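Local coordinates for protein 4-hydroxybutyrate CoA-transferase (PDB 3D3U) that probably transfers coenzyme A between acyl-CoA thioesters and small carboxylates such as acetate, at residues 39-44 against 64-69; 120-125 against 152-157; 227-232 against 249-254. One frame throughout, in Å; residues are numbered along the deposited sequence.

Contact 1. Residues 39-44 against 64-69; sequences RFSQAM and DAPHLA
The carboxylate of Asp64 reaches Ser41 across the gap between the helix 39-44 and the loop 64-69. The CB of Asp64 is directed away from the helix, but the carboxylate bends back, and OD2 packs against Ser41 CB at 3.4 Å; the side chain also touches Val38 at the start of the same helix. Pro66 does more of the work. Its ring leans on the backbone of the helix: CG lies 3.6 Å from Ser41 O and 3.7 Å from Gln42 N, and CB is 3.7 Å from that same Ser41 O. A compact aliphatic ring suits this place because it can come close to the helix backbone where the residue facing it is a small serine, and the CA atoms of Ser41 and Pro66 are 5.9 Å apart. The exposed Gln42 borders the ring more loosely, through its NE2 and Pro66 CD. The place of Ser41 OG is unsure, since it sits too close to a neighbour; as modelled, anti to the backbone N (chi1 175°), it would give a weak hydrogen bond of 3.1 Å to Pro66 O. The end of the His67 side chain comes nearer the helix, though its exact fit against Ser41 is doubtful, and its ring meets that of Phe30, their planes about 60° apart. Phe40, Ala43 and Met44 pack instead on Val18 of helix 14-21. A helix that crosses from strand 27-30 to strand 54-57, meeting the loop that leaves the second of these strands, is characteristic of the beta-alpha-beta units of a Rossmann-like parallel sheet.

Contact 2. Residues 120-125 against 152-157; sequences AVVQVS and VVAEVN
Two neighbouring strands of the six-stranded parallel sheet pair here, Ala120 to Ser125 with Val152 to Asn157, joined by a beta-alpha-beta crossover through helix 142-148. The two segments run the same way, their axes 28° apart. Donors come alternately from the two strands: Val153 N gives its hydrogen to Ala120 O (2.9 Å), Val122 N to Val153 O (3.0 Å), and Glu155 N to Val122 O (2.8 Å). Further along, Asn157 N binds Val124 O at 2.8 Å. On one face these two strands carry only alanine and valine. There the single methyl of Ala154 is met by CG2 of Val122, at 3.9 Å, and by CG2 of Val124, which also touches Val156 CG2; a small residue leaves room for both valine branches to come near it. On the other face the pair starts apolar and becomes polar. Val121 and Val153 stand side by side, CG2 of the former 3.8 Å from CB of the latter, beneath Phe40 of helix 38-46. Beyond them Glu155, extended past CG (chi2 175°), brings its buried carboxylate to the first turn of that helix: OE1 accepts the N-H of Phe40 and OE2 makes a salt bridge with Arg39 NE, which probably favours the charged form. Asn157, beside Gln123, suits the strand end because its amide can serve two backbones, OD1 accepting from Gln159 N and ND2 donating to Glu182 O.

Contact 3. Residues 227-232 against 249-254; sequences ALEGHK and IRKGII
Ile253 meets the type I turn Leu228 to His231 just beyond a glycine-terminated helix, in the alpha/beta fold of the mixed sheet, where helices 219-226 and 243-251 finish and the chain heads for strands 235-237 and 266-268. Gly252, with phi 95°, ends the second helix; a side chain there would press on the preceding carbonyl, so glycine suits the bend, which delivers Ile253 to the turn. From CB onward the isoleucine meets mainly backbone carbonyls. CB itself is 4.1 Å from His231 O. The CG2 branch is anti to the backbone N and lies 3.5 Å from His231 O and 3.8 Å from Leu228 O, the oxygen that also accepts the bond from His231 N closing the turn. The other branch, CG1, sits 3.6 Å from His231 O, and the terminal CD1 extends toward Glu229 O and Lys232 NZ; its place against the His231 carbonyl is modelled too closely to be trusted. A branched aliphatic chain fits because it can spread over the turn's backbone while also packing on Leu234. Leu228 CD2 lies over the centre of the His231 ring. At the more exposed margin Lys251 bends at chi3 and chi4 toward Glu229, whose carboxylate also pairs with Arg226 NH1. Lys251 CE lies closer to Glu229 OE1 than NZ does, and the salt bridge from Lys251 NZ to Glu229 OE1 is long, 3.8 Å.

Overall arrangement
Contacts 1 and 2 belong to one parallel alpha/beta unit and are joined by helix 38-46, which supplies one side of contact 1 and packs on the strands of contact 2; their centres are 15 Å apart. Contact 3 lies with the second, mixed sheet, about 41 Å from contact 1 and 35 Å from contact 2, centre to centre. Contact 2 is true core, all its residues buried and joined by a regular backbone ladder. Contact 1 is mostly buried but irregular, a proline ring and a doubtful, weak hydroxyl bond against a helix. Contact 3, partly exposed, combines an isoleucine laid on carbonyls with a loose charge pair at its rim.

Contact 1. Residues 39-44 against 64-69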
ATOM      1  N   ARG A  39      15.673   4.960  13.300  1.00 21.58           N
ATOM      2  CA  ARG A  39      16.561   5.189  14.519  1.00 21.31           C
ATOM      3  C   ARG A  39      17.092   3.941  15.133  1.00 20.54           C
ATOM      4  O   ARG A  39      18.263   3.823  15.494  1.00 20.63           O
ATOM      5  CB  ARG A  39      15.825   5.921  15.601  1.00 20.92           C
ATOM      6  CG  ARG A  39      16.178   7.379  15.543  1.00 23.30           C
ATOM      7  CD  ARG A  39      15.606   8.102  14.390  1.00 22.38           C
ATOM      8  NE  ARG A  39      14.248   7.672  14.021  1.00 21.17           N
ATOM      9  CZ  ARG A  39      13.637   8.231  12.979  1.00 22.55           C
ATOM     10  NH1 ARG A  39      12.426   7.842  12.592  1.00 21.29           N
ATOM     11  NH2 ARG A  39      14.281   9.189  12.294  1.00 18.42           N
ATOM     12  N   PHE A  40      16.170   3.011  15.255  1.00 20.34           N
ATOM     13  CA  PHE A  40      16.471   1.697  15.619  1.00 19.91           C
ATOM     14  C   PHE A  40      17.365   1.022  14.606  1.00 21.28           C
ATOM     15  O   PHE A  40      18.300   0.318  15.023  1.00 24.41           O
ATOM     16  CB  PHE A  40      15.214   0.913  15.709  1.00 18.96           C
ATOM     17  CG  PHE A  40      15.342  -0.329  16.559  1.00 17.88           C
ATOM     18  CD1 PHE A  40      15.733  -1.533  16.015  1.00 16.72           C
ATOM     19  CD2 PHE A  40      15.095  -0.286  17.899  1.00 15.73           C
ATOM     20  CE1 PHE A  40      15.819  -2.684  16.779  1.00 13.55           C
ATOM     21  CE2 PHE A  40      15.216  -1.409  18.634  1.00 18.00           C
ATOM     22  CZ  PHE A  40      15.565  -2.647  18.041  1.00 14.48           C
ATOM     23  N   SER A  41      17.164   1.189  13.295  1.00 21.03           N
ATOM     24  CA  SER A  41      18.143   0.602  12.328  1.00 20.01           C
ATOM     25  C   SER A  41      19.572   1.175  12.542  1.00 20.61           C
ATOM     26  O   SER A  41      20.610   0.458  12.623  1.00 18.08           O
ATOM     27  CB  SER A  41      17.661   0.781  10.891  1.00 19.44           C
ATOM     28  OG  SER A  41      18.620   0.334   9.926  1.00 19.22           O
ATOM     29  N   GLN A  42      19.574   2.503  12.727  1.00 23.29           N
ATOM     30  CA  GLN A  42      20.799   3.340  13.019  1.00 23.53           C
ATOM     31  C   GLN A  42      21.392   2.675  14.273  1.00 21.04           C
ATOM     32  O   GLN A  42      22.542   2.253  14.227  1.00 21.64           O
ATOM     33  CB  GLN A  42      20.422   4.871  13.188  1.00 24.61           C
ATOM     34  CG  GLN A  42      21.297   5.959  12.526  1.00 30.98           C
ATOM     35  CD  GLN A  42      20.633   6.493  11.177  1.00 42.73           C
ATOM     36  OE1 GLN A  42      19.516   7.118  11.236  1.00 44.13           O
ATOM     37  NE2 GLN A  42      21.318   6.247   9.965  1.00 39.64           N
ATOM     38  N   ALA A  43      20.611   2.486  15.352  1.00 18.30           N
ATOM     39  CA  ALA A  43      21.238   1.862  16.561  1.00 17.00           C
ATOM     40  C   ALA A  43      21.748   0.436  16.396  1.00 15.00           C
ATOM     41  O   ALA A  43      22.658   0.047  17.060  1.00 11.84           O
ATOM     42  CB  ALA A  43      20.373   2.006  17.865  1.00 17.47           C
ATOM     43  N   MET A  44      21.134  -0.330  15.511  1.00 14.50           N
ATOM     44  CA  MET A  44      21.638  -1.670  15.236  1.00 15.39           C
ATOM     45  C   MET A  44      22.971  -1.587  14.516  1.00 12.22           C
ATOM     46  O   MET A  44      23.852  -2.385  14.756  1.00 10.78           O
ATOM     47  CB  MET A  44      20.614  -2.460  14.380  1.00 16.06           C
ATOM     48  CG  MET A  44      19.347  -2.978  15.159  1.00 18.15           C
ATOM     49  SD  MET A  44      18.215  -3.732  13.988  1.00 20.97           S
ATOM     50  CE  MET A  44      18.745  -5.388  13.859  1.00 18.66           C
ATOM     51  N   ASP A  64      16.107   3.869   6.312  1.00 36.39           N
ATOM     52  CA  ASP A  64      16.647   2.638   6.874  1.00 35.00           C
ATOM     53  C   ASP A  64      17.942   2.218   6.206  1.00 34.29           C
ATOM     54  O   ASP A  64      17.970   1.209   5.478  1.00 33.58           O
ATOM     55  CB  ASP A  64      15.599   1.575   6.408  1.00 34.52           C
ATOM     56  CG  ASP A  64      14.835   1.091   7.473  1.00 32.44           C
ATOM     57  OD1 ASP A  64      13.860   0.306   7.231  1.00 30.73           O
ATOM     58  OD2 ASP A  64      15.228   1.490   8.601  1.00 27.43           O
ATOM     59  N   ALA A  65      19.013   2.925   6.347  1.00 33.07           N
ATOM     60  CA  ALA A  65      20.117   2.237   5.665  1.00 33.64           C
ATOM     61  C   ALA A  65      20.546   0.964   6.430  1.00 31.92           C
ATOM     62  O   ALA A  65      20.124  -0.134   6.164  1.00 29.97           O
ATOM     63  CB  ALA A  65      21.406   3.246   5.201  1.00 34.74           C
ATOM     64  N   PRO A  66      21.330   1.156   7.444  1.00 32.05           N
ATOM     65  CA  PRO A  66      22.122   0.068   8.055  1.00 33.03           C
ATOM     66  C   PRO A  66      21.458  -1.343   8.249  1.00 34.34           C
ATOM     67  O   PRO A  66      20.975  -1.633   9.320  1.00 33.74           O
ATOM     68  CB  PRO A  66      22.383   0.679   9.407  1.00 33.84           C
ATOM     69  CG  PRO A  66      21.257   2.027   9.442  1.00 32.17           C
ATOM     70  CD  PRO A  66      21.459   2.444   8.145  1.00 30.81           C
ATOM     71  N   HIS A  67      21.345  -2.215   7.257  1.00 36.42           N
ATOM     72  CA  HIS A  67      21.093  -3.643   7.634  1.00 37.64           C
ATOM     73  C   HIS A  67      21.652  -4.460   6.552  1.00 38.84           C
ATOM     74  O   HIS A  67      22.014  -5.705   6.790  1.00 39.60           O
ATOM     75  CB  HIS A  67      19.673  -4.155   7.462  1.00 38.67           C
ATOM     76  CG  HIS A  67      18.609  -3.286   8.011  1.00 37.94           C
ATOM     77  ND1 HIS A  67      18.669  -2.749   9.278  1.00 35.73           N
ATOM     78  CD2 HIS A  67      17.415  -2.933   7.476  1.00 31.96           C
ATOM     79  CE1 HIS A  67      17.574  -2.041   9.473  1.00 38.35           C
ATOM     80  NE2 HIS A  67      16.815  -2.115   8.385  1.00 37.11           N
ATOM     81  N   LEU A  68      21.511  -3.857   5.332  1.00 37.72           N
ATOM     82  CA  LEU A  68      22.114  -4.454   4.113  1.00 36.10           C
ATOM     83  C   LEU A  68      23.453  -3.795   3.976  1.00 33.90           C
ATOM     84  O   LEU A  68      24.114  -3.998   2.949  1.00 35.37           O
ATOM     85  CB  LEU A  68      21.250  -4.413   2.799  1.00 36.82           C
ATOM     86  CG  LEU A  68      21.310  -5.504   1.625  1.00 38.55           C
ATOM     87  CD1 LEU A  68      22.057  -6.927   1.876  1.00 37.96           C
ATOM     88  CD2 LEU A  68      19.922  -5.748   0.895  1.00 36.10           C
ATOM     89  N   ALA A  69      23.878  -3.052   5.007  1.00 29.05           N
ATOM     90  CA  ALA A  69      25.228  -2.578   4.978  1.00 25.67           C
ATOM     91  C   ALA A  69      25.907  -3.903   5.058  1.00 22.99           C
ATOM     92  O   ALA A  69      25.499  -4.720   5.854  1.00 22.81           O
ATOM     93  CB  ALA A  69      25.519  -1.777   6.185  1.00 26.27           C
TER

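Contact 2. Residues 120-125 against 152-157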
ATOM      1  N   ALA A 120       8.668  -6.822  17.728  1.00 12.24           N
ATOM      2  CA  ALA A 120       8.153  -5.977  16.691  1.00 10.62           C
ATOM      3  C   ALA A 120       8.691  -4.549  16.883  1.00  9.86           C
ATOM      4  O   ALA A 120       8.458  -3.939  17.905  1.00  8.76           O
ATOM      5  CB  ALA A 120       6.574  -6.012  16.740  1.00  9.97           C
ATOM      6  N   VAL A 121       9.417  -4.003  15.925  1.00 10.09           N
ATOM      7  CA  VAL A 121       9.919  -2.639  16.080  1.00 11.02           C
ATOM      8  C   VAL A 121       9.127  -1.669  15.225  1.00 12.46           C
ATOM      9  O   VAL A 121       9.268  -1.737  14.046  1.00 14.42           O
ATOM     10  CB  VAL A 121      11.383  -2.508  15.713  1.00 10.38           C
ATOM     11  CG1 VAL A 121      11.847  -1.041  15.730  1.00  9.85           C
ATOM     12  CG2 VAL A 121      12.110  -3.211  16.711  1.00  9.47           C
ATOM     13  N   VAL A 122       8.323  -0.776  15.812  1.00 12.59           N
ATOM     14  CA  VAL A 122       7.426   0.099  15.111  1.00 12.88           C
ATOM     15  C   VAL A 122       7.656   1.546  15.446  1.00 14.40           C
ATOM     16  O   VAL A 122       8.255   1.917  16.473  1.00 14.88           O
ATOM     17  CB  VAL A 122       5.941  -0.170  15.467  1.00 12.79           C
ATOM     18  CG1 VAL A 122       5.551  -1.613  15.227  1.00 11.51           C
ATOM     19  CG2 VAL A 122       5.636   0.212  16.889  1.00 15.12           C
ATOM     20  N   GLN A 123       7.099   2.412  14.610  1.00 15.62           N
ATOM     21  CA  GLN A 123       7.250   3.830  14.903  1.00 15.39           C
ATOM     22  C   GLN A 123       5.901   4.454  15.230  1.00 15.45           C
ATOM     23  O   GLN A 123       5.273   4.807  14.335  1.00 18.31           O
ATOM     24  CB  GLN A 123       7.898   4.524  13.684  1.00 13.80           C
ATOM     25  CG  GLN A 123       7.986   5.996  13.816  1.00 13.25           C
ATOM     26  CD  GLN A 123       8.838   6.623  12.732  1.00 16.16           C
ATOM     27  OE1 GLN A 123       8.900   6.145  11.606  1.00 17.38           O
ATOM     28  NE2 GLN A 123       9.463   7.726  13.058  1.00 16.59           N
ATOM     29  N   VAL A 124       5.434   4.627  16.444  1.00 15.40           N
ATOM     30  CA  VAL A 124       4.133   5.330  16.594  1.00 15.56           C
ATOM     31  C   VAL A 124       4.237   6.781  16.900  1.00 16.06           C
ATOM     32  O   VAL A 124       5.352   7.337  16.957  1.00 16.47           O
ATOM     33  CB  VAL A 124       3.389   4.770  17.741  1.00 15.79           C
ATOM     34  CG1 VAL A 124       3.057   3.325  17.398  1.00 17.89           C
ATOM     35  CG2 VAL A 124       4.316   4.806  19.025  1.00 16.01           C
ATOM     36  N   SER A 125       3.073   7.357  17.208  1.00 16.31           N
ATOM     37  CA  SER A 125       2.916   8.784  17.522  1.00 16.64           C
ATOM     38  C   SER A 125       2.797   9.054  19.037  1.00 18.84           C
ATOM     39  O   SER A 125       2.665   8.120  19.868  1.00 17.98           O
ATOM     40  CB  SER A 125       1.601   9.226  16.987  1.00 16.62           C
ATOM     41  OG  SER A 125       0.647   9.141  18.059  1.00 12.33           O
ATOM     42  N   VAL A 152       7.807  -5.396  22.219  1.00 16.17           N
ATOM     43  CA  VAL A 152       7.501  -4.394  21.201  1.00 13.98           C
ATOM     44  C   VAL A 152       8.323  -3.104  21.411  1.00 14.89           C
ATOM     45  O   VAL A 152       8.210  -2.400  22.443  1.00 14.57           O
ATOM     46  CB  VAL A 152       5.999  -4.041  21.308  1.00 12.99           C
ATOM     47  CG1 VAL A 152       5.591  -3.031  20.258  1.00 12.19           C
ATOM     48  CG2 VAL A 152       5.253  -5.238  21.188  1.00  9.30           C
ATOM     49  N   VAL A 153       9.137  -2.750  20.437  1.00 15.48           N
ATOM     50  CA  VAL A 153       9.949  -1.561  20.620  1.00 17.02           C
ATOM     51  C   VAL A 153       9.343  -0.386  19.828  1.00 18.29           C
ATOM     52  O   VAL A 153       9.354  -0.415  18.621  1.00 19.12           O
ATOM     53  CB  VAL A 153      11.325  -1.854  20.138  1.00 16.72           C
ATOM     54  CG1 VAL A 153      12.215  -0.658  20.367  1.00 18.64           C
ATOM     55  CG2 VAL A 153      11.889  -3.097  20.849  1.00 18.16           C
ATOM     56  N   ALA A 154       8.816   0.648  20.462  1.00 18.91           N
ATOM     57  CA  ALA A 154       8.148   1.648  19.673  1.00 19.52           C
ATOM     58  C   ALA A 154       8.946   2.953  19.712  1.00 20.86           C
ATOM     59  O   ALA A 154       9.262   3.404  20.817  1.00 22.16           O
ATOM     60  CB  ALA A 154       6.846   1.899  20.226  1.00 19.46           C
ATOM     61  N   GLU A 155       9.242   3.579  18.567  1.00 19.73           N
ATOM     62  CA  GLU A 155       9.893   4.833  18.617  1.00 21.58           C
ATOM     63  C   GLU A 155       8.761   5.755  18.724  1.00 19.47           C
ATOM     64  O   GLU A 155       7.901   5.803  17.892  1.00 19.01           O
ATOM     65  CB  GLU A 155      10.607   5.136  17.306  1.00 22.03           C
ATOM     66  CG  GLU A 155      11.839   4.304  16.959  1.00 26.27           C
ATOM     67  CD  GLU A 155      12.454   4.604  15.528  1.00 30.22           C
ATOM     68  OE1 GLU A 155      13.355   3.782  15.082  1.00 42.45           O
ATOM     69  OE2 GLU A 155      12.124   5.643  14.820  1.00 37.34           O
ATOM     70  N   VAL A 156       8.731   6.532  19.771  1.00 21.02           N
ATOM     71  CA  VAL A 156       7.641   7.520  19.935  1.00 21.50           C
ATOM     72  C   VAL A 156       7.902   8.880  19.225  1.00 21.92           C
ATOM     73  O   VAL A 156       8.758   9.671  19.615  1.00 21.03           O
ATOM     74  CB  VAL A 156       7.250   7.665  21.401  1.00 21.55           C
ATOM     75  CG1 VAL A 156       6.230   8.825  21.564  1.00 22.51           C
ATOM     76  CG2 VAL A 156       6.713   6.318  21.880  1.00 16.93           C
ATOM     77  N   ASN A 157       7.178   9.120  18.148  1.00 22.59           N
ATOM     78  CA  ASN A 157       7.575  10.209  17.372  1.00 24.43           C
ATOM     79  C   ASN A 157       6.615  11.387  17.508  1.00 26.39           C
ATOM     80  O   ASN A 157       5.366  11.301  17.247  1.00 27.35           O
ATOM     81  CB  ASN A 157       7.811   9.778  15.963  1.00 24.46           C
ATOM     82  CG  ASN A 157       8.608  10.789  15.193  1.00 26.49           C
ATOM     83  OD1 ASN A 157       8.734  11.967  15.621  1.00 28.44           O
ATOM     84  ND2 ASN A 157       9.112  10.382  14.022  1.00 21.74           N
TER

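Contact 3. Residues 227-232 against 249-254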
ATOM      1  N   ALA A 227      -8.335  13.302 -14.040  1.00 23.51           N
ATOM      2  CA  ALA A 227      -9.530  13.070 -14.917  1.00 22.45           C
ATOM      3  C   ALA A 227     -10.862  13.132 -14.144  1.00 22.97           C
ATOM      4  O   ALA A 227     -11.934  13.166 -14.731  1.00 23.97           O
ATOM      5  CB  ALA A 227      -9.385  11.708 -15.669  1.00 21.79           C
ATOM      6  N   LEU A 228     -10.852  13.104 -12.821  1.00 22.94           N
ATOM      7  CA  LEU A 228     -12.165  12.918 -12.125  1.00 22.77           C
ATOM      8  C   LEU A 228     -12.654  14.241 -11.479  1.00 22.27           C
ATOM      9  O   LEU A 228     -13.543  14.233 -10.602  1.00 20.34           O
ATOM     10  CB  LEU A 228     -12.060  11.767 -11.082  1.00 21.55           C
ATOM     11  CG  LEU A 228     -11.818  10.352 -11.635  1.00 22.59           C
ATOM     12  CD1 LEU A 228     -10.920   9.564 -10.778  1.00 21.48           C
ATOM     13  CD2 LEU A 228     -13.076   9.532 -11.915  1.00 20.92           C
ATOM     14  N   GLU A 229     -12.019  15.346 -11.872  1.00 21.51           N
ATOM     15  CA  GLU A 229     -12.350  16.610 -11.267  1.00 23.44           C
ATOM     16  C   GLU A 229     -13.800  17.071 -11.589  1.00 22.58           C
ATOM     17  O   GLU A 229     -14.367  17.851 -10.825  1.00 23.33           O
ATOM     18  CB  GLU A 229     -11.267  17.707 -11.521  1.00 24.34           C
ATOM     19  CG  GLU A 229      -9.832  17.312 -11.129  1.00 25.41           C
ATOM     20  CD  GLU A 229      -8.909  18.495 -10.910  1.00 26.61           C
ATOM     21  OE1 GLU A 229      -7.758  18.318 -10.371  1.00 32.26           O
ATOM     22  OE2 GLU A 229      -9.357  19.608 -11.217  1.00 30.14           O
ATOM     23  N   GLY A 230     -14.423  16.520 -12.643  1.00 21.83           N
ATOM     24  CA  GLY A 230     -15.865  16.654 -12.863  1.00 19.35           C
ATOM     25  C   GLY A 230     -16.792  15.605 -12.251  1.00 19.16           C
ATOM     26  O   GLY A 230     -17.983  15.497 -12.632  1.00 19.33           O
ATOM     27  N   HIS A 231     -16.293  14.841 -11.286  1.00 18.78           N
ATOM     28  CA  HIS A 231     -17.100  13.828 -10.594  1.00 18.20           C
ATOM     29  C   HIS A 231     -17.555  14.332  -9.250  1.00 18.51           C
ATOM     30  O   HIS A 231     -17.043  15.323  -8.745  1.00 18.76           O
ATOM     31  CB  HIS A 231     -16.359  12.470 -10.516  1.00 17.92           C
ATOM     32  CG  HIS A 231     -16.289  11.748 -11.847  1.00 19.93           C
ATOM     33  ND1 HIS A 231     -17.055  10.642 -12.139  1.00 18.47           N
ATOM     34  CD2 HIS A 231     -15.609  12.039 -12.995  1.00 21.96           C
ATOM     35  CE1 HIS A 231     -16.853  10.289 -13.398  1.00 16.66           C
ATOM     36  NE2 HIS A 231     -15.982  11.115 -13.939  1.00 13.36           N
ATOM     37  N   LYS A 232     -18.547  13.645  -8.705  1.00 19.17           N
ATOM     38  CA  LYS A 232     -19.218  13.976  -7.467  1.00 19.80           C
ATOM     39  C   LYS A 232     -19.189  12.774  -6.584  1.00 19.40           C
ATOM     40  O   LYS A 232     -19.049  11.654  -7.084  1.00 19.57           O
ATOM     41  CB  LYS A 232     -20.696  14.266  -7.767  1.00 21.37           C
ATOM     42  CG  LYS A 232     -20.955  15.385  -8.850  1.00 25.41           C
ATOM     43  CD  LYS A 232     -20.241  16.760  -8.515  1.00 31.08           C
ATOM     44  CE  LYS A 232     -20.254  17.842  -9.659  1.00 29.36           C
ATOM     45  NZ  LYS A 232     -19.116  18.768  -9.300  1.00 34.30           N
ATOM     46  N   ILE A 249     -10.029  15.439  -1.721  1.00 18.31           N
ATOM     47  CA  ILE A 249     -10.836  15.576  -0.549  1.00 17.62           C
ATOM     48  C   ILE A 249     -11.015  17.051  -0.429  1.00 16.64           C
ATOM     49  O   ILE A 249     -12.132  17.509  -0.376  1.00 15.79           O
ATOM     50  CB  ILE A 249     -10.186  14.998   0.668  1.00 18.59           C
ATOM     51  CG1 ILE A 249     -10.106  13.483   0.502  1.00 17.49           C
ATOM     52  CG2 ILE A 249     -11.007  15.478   1.935  1.00 15.40           C
ATOM     53  CD1 ILE A 249      -9.303  12.767   1.549  1.00 20.17           C
ATOM     54  N   ARG A 250      -9.900  17.762  -0.484  1.00 16.55           N
ATOM     55  CA  ARG A 250      -9.869  19.217  -0.532  1.00 17.53           C
ATOM     56  C   ARG A 250     -10.856  19.871  -1.523  1.00 18.21           C
ATOM     57  O   ARG A 250     -11.580  20.753  -1.142  1.00 18.73           O
ATOM     58  CB  ARG A 250      -8.464  19.688  -0.850  1.00 17.78           C
ATOM     59  CG  ARG A 250      -7.982  20.674   0.092  1.00 17.46           C
ATOM     60  CD  ARG A 250      -7.247  20.074   1.213  1.00 16.65           C
ATOM     61  NE  ARG A 250      -5.827  20.283   1.066  1.00 23.19           N
ATOM     62  CZ  ARG A 250      -5.008  20.664   2.054  1.00 26.43           C
ATOM     63  NH1 ARG A 250      -5.484  20.897   3.303  1.00 28.12           N
ATOM     64  NH2 ARG A 250      -3.705  20.815   1.780  1.00 23.58           N
ATOM     65  N   LYS A 251     -10.918  19.442  -2.786  1.00 18.47           N
ATOM     66  CA  LYS A 251     -11.797  20.101  -3.760  1.00 16.46           C
ATOM     67  C   LYS A 251     -13.234  19.739  -3.492  1.00 17.34           C
ATOM     68  O   LYS A 251     -14.094  20.224  -4.145  1.00 18.42           O
ATOM     69  CB  LYS A 251     -11.424  19.723  -5.200  1.00 16.13           C
ATOM     70  CG  LYS A 251     -10.061  20.231  -5.735  1.00 14.48           C
ATOM     71  CD  LYS A 251      -9.472  19.254  -6.795  1.00 14.75           C
ATOM     72  CE  LYS A 251      -8.797  19.905  -8.016  1.00 11.04           C
ATOM     73  NZ  LYS A 251      -7.836  20.962  -7.610  1.00 19.87           N
ATOM     74  N   GLY A 252     -13.535  18.863  -2.555  1.00 18.53           N
ATOM     75  CA  GLY A 252     -14.965  18.462  -2.375  1.00 19.87           C
ATOM     76  C   GLY A 252     -15.420  17.182  -3.115  1.00 20.82           C
ATOM     77  O   GLY A 252     -16.479  16.634  -2.834  1.00 21.98           O
ATOM     78  N   ILE A 253     -14.609  16.685  -4.045  1.00 20.63           N
ATOM     79  CA  ILE A 253     -14.898  15.461  -4.768  1.00 19.90           C
ATOM     80  C   ILE A 253     -14.824  14.175  -3.958  1.00 19.08           C
ATOM     81  O   ILE A 253     -15.741  13.363  -4.052  1.00 19.65           O
ATOM     82  CB  ILE A 253     -14.045  15.399  -6.019  1.00 20.01           C
ATOM     83  CG1 ILE A 253     -14.315  16.654  -6.861  1.00 23.11           C
ATOM     84  CG2 ILE A 253     -14.346  14.198  -6.851  1.00 19.37           C
ATOM     85  CD1 ILE A 253     -15.883  17.079  -7.122  1.00 26.82           C
ATOM     86  N   ILE A 254     -13.794  13.941  -3.160  1.00 18.65           N
ATOM     87  CA  ILE A 254     -13.851  12.696  -2.320  1.00 18.67           C
ATOM     88  C   ILE A 254     -14.581  12.953  -1.031  1.00 19.24           C
ATOM     89  O   ILE A 254     -14.133  13.791  -0.268  1.00 20.05           O
ATOM     90  CB  ILE A 254     -12.460  12.169  -2.032  1.00 18.32           C
ATOM     91  CG1 ILE A 254     -12.041  11.296  -3.197  1.00 17.08           C
ATOM     92  CG2 ILE A 254     -12.472  11.265  -0.890  1.00 17.30           C
ATOM     93  CD1 ILE A 254     -10.770  11.580  -3.702  1.00  9.43           C
TER